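Local coordinates for hypothetical protein (Parabacteroides distasonis, PDB 4H3W), which is of unknown function but is probably secreted and folds into two beta-barrel domains, at residues I249-M254 / R293-N298; G25-D30 / S211-E216. All blocks are in the same frame, centred on the assembly; numbering follows the deposited sequence.

Contacts 1 and 2 lie about 11 Å apart, centre to centre, on the same side of the chain's centre, and share one antiparallel sheet. In that sheet strand 294-302 is flanked by strand 246-254 and by strand 208-215, the latter an outermost strand. Contact 1 joins 246-254 to 294-302 within the sheet; contact 2 carries the edge strand 208-215 against strand 25-26, the border of the other sheet of the same barrel. Along the chain, contact 2 brackets 180 residues and is complete before contact 1 begins. An Arg214-Asp296 salt bridge and backbone pairing of Ile215 with Ile295 tie them. Contact 2 brings the N-terminal segment onto a domain built largely from later strands.

Contact 1: residues I249-M254 / R293-N298; sequences IEMVIM and RHIDLN
Residues 249-254 and 294-298 run antiparallel, their axes 4.6 Å apart at an angle of 158°, with Glu250, Val252 and Met254 in hydrogen-bonded pairs with Asn298, Asp296 and His294. The ladder ends in a classic beta bulge: Arg293 and His294 both face Met254, whose O is gripped by Arg293 N at 2.9 Å and His294 N at 3.0 Å. Within the bulge, Arg293 CB covers one face of the His294 ring, and His294 ND1 is held by the backbone N of Asp217.

Asn298 ND2 donates to Glu250 OE1 over 3.1 Å, within its own amide plane but from above the carboxylate, 65° out of that plane. Glu250 OE1 is also hydrogen-bonded to His300 NE2, giving this oxygen two partners. Farther along the same face, the selenomethionine Met254 folds across Asp296, its CG 3.6 Å from Asp296 OD2, while Asp296 OD1 bridges to Arg214 on the neighbouring strand.

The opposite face is apolar and turns to the interior of the beta barrel, where Phe279 and Phe318 of the facing sheet pack on Ile249, Met251 and Leu297. In the selenomethionine Met251, CG lies anti to the backbone N and the chain turns about its CG-SE bond (chi3 -71°), which brings CE to 3.6 Å from Leu297 CD2, the two chains lying alongside and pointing the same way. Ile249 CG2 reaches the same Leu297 CD2 at 4.0 Å. Beyond them, Ile253 CD1 rests 3.9 Å from Ile295 CG1, again side by side.

Contact 2: residues G25-D30 / S211-E216; sequences GYVTSD and SVERIE
Glu213 leaves its strand with CG anti to the backbone N and then bends at chi2 (59°), which lays its carboxylate over the CG1 methyl of Val27, while Val27 holds CG1 beside its own backbone N (chi1 -67°) and presents that methyl to Glu213. The two side chains slide past each other in opposite directions. Their closest carbons are modelled too near to be reliable, so the exact spacing is doubtful. Glu213 OE2 lies 4.0 Å from Tyr26 N, too long for a hydrogen bond, and the contact is one of packing.

Gly25 lets the chains come close: its CA sits 3.8 Å from CG1 of Ile215, in one of the two modelled conformers of Ile215, and a CB there would be tight against that atom. The same CG1 of Ile215 lies 4.0 Å from Gly25 N. Strand 25-26, paired with 317-319 through a backbone bond between Gly25 and Phe318, borders one sheet of the barrel, and strand 208-215 borders the other, so the two sheet edges meet here. Replacing Glu213 with an alanine would probably open a gap beside the Val27 methyl and thin the packing between the two strands.

Beyond the edge, Thr28 takes the N-cap position of the short helix 29-32, its backbone N bonded to Asp31 OD2.

Contact 1: residues I249-M254 / R293-N298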
loop_
_atom_site.group_PDB
_atom_site.type_symbol
_atom_site.label_atom_id
_atom_site.label_comp_id
_atom_site.label_asym_id
_atom_site.label_seq_id
_atom_site.Cartn_x
_atom_site.Cartn_y
_atom_site.Cartn_z
ATOM N N ILE A 249 -8.633 14.844 -4.284
ATOM C CA ILE A 249 -8.816 15.402 -2.967
ATOM C C ILE A 249 -10.268 15.811 -2.785
ATOM O O ILE A 249 -10.800 16.667 -3.499
ATOM C CB ILE A 249 -7.888 16.595 -2.715
ATOM C CG1 ILE A 249 -6.434 16.161 -2.839
ATOM C CG2 ILE A 249 -8.171 17.217 -1.349
ATOM C CD1 ILE A 249 -5.475 17.313 -2.985
ATOM N N GLU A 250 -10.864 15.233 -1.753
ATOM C CA GLU A 250 -12.218 15.547 -1.333
ATOM C C GLU A 250 -12.142 16.266 0.007
ATOM O O GLU A 250 -11.623 15.719 0.970
ATOM C CB GLU A 250 -13.021 14.257 -1.232
ATOM C CG GLU A 250 -14.476 14.381 -0.788
ATOM C CD GLU A 250 -15.095 13.030 -0.332
ATOM O OE1 GLU A 250 -14.342 12.080 0.038
ATOM O OE2 GLU A 250 -16.346 12.918 -0.349
HETATM N N MSE A 251 -12.702 17.466 0.069
HETATM C CA MSE A 251 -12.617 18.300 1.260
HETATM C C MSE A 251 -13.857 18.172 2.113
HETATM O O MSE A 251 -14.993 18.315 1.622
HETATM C CB MSE A 251 -12.427 19.760 0.815
HETATM C CG MSE A 251 -12.498 20.682 2.025
HETATM SE SE MSE A 251 -11.886 22.501 1.586
HETATM C CE MSE A 251 -9.982 22.141 1.381
ATOM N N VAL A 252 -13.658 17.928 3.408
ATOM C CA VAL A 252 -14.747 17.946 4.358
ATOM C C VAL A 252 -14.481 18.993 5.411
ATOM O O VAL A 252 -13.409 19.065 6.000
ATOM C CB VAL A 252 -14.976 16.577 5.036
ATOM C CG1 VAL A 252 -16.245 16.607 5.899
ATOM C CG2 VAL A 252 -15.049 15.465 3.987
ATOM N N ILE A 253 -15.494 19.818 5.646
ATOM C CA ILE A 253 -15.419 20.844 6.645
ATOM C C ILE A 253 -16.066 20.279 7.891
ATOM O O ILE A 253 -17.191 19.836 7.817
ATOM C CB ILE A 253 -16.169 22.121 6.200
ATOM C CG1 ILE A 253 -15.680 22.615 4.826
ATOM C CG2 ILE A 253 -16.031 23.208 7.258
ATOM C CD1 ILE A 253 -14.244 23.026 4.807
HETATM N N MSE A 254 -15.354 20.359 9.022
HETATM C CA MSE A 254 -15.786 19.796 10.295
HETATM C C MSE A 254 -16.019 20.873 11.336
HETATM O O MSE A 254 -15.277 21.858 11.431
HETATM C CB MSE A 254 -14.691 18.896 10.859
HETATM C CG MSE A 254 -14.211 17.770 9.943
HETATM SE SE MSE A 254 -15.604 16.401 9.922
HETATM C CE MSE A 254 -14.857 15.093 11.226
ATOM N N ARG A 293 -14.704 24.696 11.689
ATOM C CA ARG A 293 -13.491 24.823 12.510
ATOM C C ARG A 293 -12.254 24.121 11.941
ATOM O O ARG A 293 -11.174 24.685 11.976
ATOM C CB ARG A 293 -13.747 24.284 13.929
ATOM C CG ARG A 293 -14.882 24.981 14.679
ATOM C CD ARG A 293 -14.500 26.383 15.102
ATOM N NE ARG A 293 -15.561 26.975 15.897
ATOM C CZ ARG A 293 -16.671 27.525 15.413
ATOM N NH1 ARG A 293 -16.901 27.598 14.115
ATOM N NH2 ARG A 293 -17.550 28.023 16.245
ATOM N N HIS A 294 -12.418 22.891 11.446
ATOM C CA HIS A 294 -11.347 22.080 10.951
ATOM C C HIS A 294 -11.643 21.690 9.507
ATOM O O HIS A 294 -12.787 21.720 9.064
ATOM C CB HIS A 294 -11.191 20.792 11.791
ATOM C CG HIS A 294 -11.349 21.024 13.257
ATOM N ND1 HIS A 294 -10.499 21.843 13.959
ATOM C CD2 HIS A 294 -12.259 20.566 14.155
ATOM C CE1 HIS A 294 -10.876 21.891 15.224
ATOM N NE2 HIS A 294 -11.938 21.121 15.368
ATOM N N ILE A 295 -10.590 21.251 8.838
ATOM C CA ILE A 295 -10.705 20.665 7.519
ATOM C C ILE A 295 -10.163 19.238 7.551
ATOM O O ILE A 295 -9.068 19.000 8.058
ATOM C CB ILE A 295 -9.965 21.528 6.490
ATOM C CG1 ILE A 295 -10.676 22.888 6.333
ATOM C CG2 ILE A 295 -9.899 20.864 5.124
ATOM C CD1 ILE A 295 -9.850 23.895 5.594
ATOM N N ASP A 296 -10.947 18.309 7.010
ATOM C CA ASP A 296 -10.431 16.997 6.621
ATOM C C ASP A 296 -10.267 16.925 5.098
ATOM O O ASP A 296 -11.227 17.174 4.364
ATOM C CB ASP A 296 -11.360 15.880 7.072
ATOM C CG ASP A 296 -11.134 15.473 8.520
ATOM O OD1 ASP A 296 -10.018 15.635 9.041
ATOM O OD2 ASP A 296 -12.068 14.947 9.107
ATOM N N LEU A 297 -9.054 16.616 4.649
ATOM C CA LEU A 297 -8.750 16.324 3.238
ATOM C C LEU A 297 -8.751 14.823 3.079
ATOM O O LEU A 297 -7.900 14.133 3.659
ATOM C CB LEU A 297 -7.412 16.895 2.848
ATOM C CG LEU A 297 -7.208 18.405 2.987
ATOM C CD1 LEU A 297 -5.818 18.839 2.577
ATOM C CD2 LEU A 297 -8.271 19.117 2.150
ATOM N N ASN A 298 -9.773 14.295 2.425
ATOM C CA ASN A 298 -9.786 12.878 2.058
ATOM C C ASN A 298 -8.994 12.663 0.781
ATOM O O ASN A 298 -9.385 13.126 -0.304
ATOM C CB ASN A 298 -11.188 12.344 1.871
ATOM C CG ASN A 298 -12.019 12.376 3.142
ATOM O OD1 ASN A 298 -11.510 12.342 4.259
ATOM N ND2 ASN A 298 -13.306 12.415 2.964
#

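Contact 2: residues G25-D30 / S211-E216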
loop_
_atom_site.group_PDB
_atom_site.type_symbol
_atom_site.label_atom_id
_atom_site.label_comp_id
_atom_site.label_asym_id
_atom_site.label_seq_id
_atom_site.Cartn_x
_atom_site.Cartn_y
_atom_site.Cartn_z
ATOM N N GLY A 25 -1.572 22.263 5.687
ATOM C CA GLY A 25 -1.547 20.810 5.556
ATOM C C GLY A 25 -0.147 20.511 5.029
ATOM O O GLY A 25 0.451 21.270 4.227
ATOM N N TYR A 26 0.404 19.425 5.520
ATOM C CA TYR A 26 1.787 19.121 5.249
ATOM C C TYR A 26 1.935 17.776 5.851
ATOM O O TYR A 26 1.857 17.662 7.061
ATOM C CB TYR A 26 2.733 20.138 5.906
ATOM C CG TYR A 26 4.177 19.716 6.176
ATOM C CD1 TYR A 26 4.485 18.652 7.024
ATOM C CD2 TYR A 26 5.230 20.447 5.657
ATOM C CE1 TYR A 26 5.796 18.299 7.294
ATOM C CE2 TYR A 26 6.545 20.105 5.922
ATOM C CZ TYR A 26 6.822 19.034 6.744
ATOM O OH TYR A 26 8.126 18.702 7.012
ATOM N N VAL A 27 2.098 16.749 5.030
ATOM C CA VAL A 27 2.162 15.398 5.563
ATOM C C VAL A 27 3.357 14.647 4.974
ATOM O O VAL A 27 3.814 14.970 3.882
ATOM C CB VAL A 27 0.853 14.671 5.274
ATOM C CG1 VAL A 27 -0.267 15.303 6.074
ATOM C CG2 VAL A 27 0.506 14.705 3.785
ATOM N N THR A 28 3.909 13.715 5.737
ATOM C CA THR A 28 5.032 12.900 5.268
ATOM C C THR A 28 4.510 11.529 4.900
ATOM O O THR A 28 3.352 11.217 5.179
ATOM C CB THR A 28 6.140 12.710 6.308
ATOM O OG1 THR A 28 5.622 11.930 7.384
ATOM C CG2 THR A 28 6.663 14.063 6.822
ATOM N N SER A 29 5.353 10.725 4.265
ATOM C CA SER A 29 4.939 9.399 3.816
ATOM C C SER A 29 4.311 8.658 4.972
ATOM O O SER A 29 3.198 8.120 4.853
ATOM C CB SER A 29 6.112 8.598 3.287
ATOM O OG SER A 29 6.640 9.186 2.138
ATOM N N ASP A 30 4.974 8.706 6.118
ATOM C CA ASP A 30 4.483 7.911 7.248
ATOM C C ASP A 30 3.251 8.532 8.000
ATOM O O ASP A 30 2.622 7.867 8.788
ATOM C CB ASP A 30 5.695 7.503 8.140
ATOM C CG ASP A 30 6.268 8.631 8.956
ATOM O OD1 ASP A 30 5.900 9.805 8.769
ATOM O OD2 ASP A 30 7.108 8.324 9.818
ATOM N N SER A 211 -6.518 8.059 2.414
ATOM C CA SER A 211 -5.873 8.579 3.597
ATOM C C SER A 211 -6.485 9.951 3.928
ATOM O O SER A 211 -6.745 10.749 3.038
ATOM C CB SER A 211 -4.372 8.609 3.342
ATOM O OG SER A 211 -3.643 9.058 4.456
ATOM N N VAL A 212 -6.747 10.203 5.208
ATOM C CA VAL A 212 -7.372 11.448 5.659
ATOM C C VAL A 212 -6.354 12.316 6.377
ATOM O O VAL A 212 -5.690 11.850 7.299
ATOM C CB VAL A 212 -8.530 11.194 6.622
ATOM C CG1 VAL A 212 -9.161 12.521 7.018
ATOM C CG2 VAL A 212 -9.564 10.273 5.998
ATOM N N GLU A 213 -6.208 13.565 5.951
ATOM C CA GLU A 213 -5.308 14.508 6.617
ATOM C C GLU A 213 -6.118 15.664 7.229
ATOM O O GLU A 213 -7.030 16.216 6.608
ATOM C CB GLU A 213 -4.218 15.022 5.677
ATOM C CG GLU A 213 -3.505 16.329 6.120
ATOM C CD GLU A 213 -2.771 16.301 7.491
ATOM O OE1 GLU A 213 -2.745 15.254 8.213
ATOM O OE2 GLU A 213 -2.180 17.364 7.838
ATOM N N ARG A 214 -5.796 15.960 8.482
ATOM C CA ARG A 214 -6.513 16.919 9.311
ATOM C C ARG A 214 -5.760 18.232 9.369
ATOM O O ARG A 214 -4.582 18.259 9.678
ATOM C CB ARG A 214 -6.692 16.335 10.727
ATOM C CG ARG A 214 -7.089 17.328 11.809
ATOM C CD ARG A 214 -8.380 18.069 11.500
ATOM N NE ARG A 214 -9.529 17.180 11.373
ATOM C CZ ARG A 214 -10.449 16.976 12.304
ATOM N NH1 ARG A 214 -10.376 17.566 13.498
ATOM N NH2 ARG A 214 -11.476 16.186 12.031
ATOM N N ILE A 215 -6.441 19.319 9.023
ATOM C CA ILE A 215 -5.951 20.660 9.302
ATOM C C ILE A 215 -6.837 21.183 10.426
ATOM O O ILE A 215 -8.021 21.472 10.230
ATOM C CB ILE A 215 -5.981 21.575 8.065
ATOM C CG1 ILE A 215 -5.135 20.972 6.937
ATOM C CG2 ILE A 215 -5.474 22.973 8.413
ATOM C CD1 ILE A 215 -5.850 19.899 6.144
ATOM N N GLU A 216 -6.257 21.213 11.625
ATOM C CA GLU A 216 -6.916 21.576 12.863
ATOM C C GLU A 216 -6.986 23.082 13.015
ATOM O O GLU A 216 -6.033 23.775 12.732
ATOM C CB GLU A 216 -6.121 20.987 14.041
ATOM C CG GLU A 216 -6.861 20.940 15.365
ATOM C CD GLU A 216 -7.881 19.817 15.461
ATOM O OE1 GLU A 216 -7.993 18.999 14.541
ATOM O OE2 GLU A 216 -8.585 19.761 16.481
#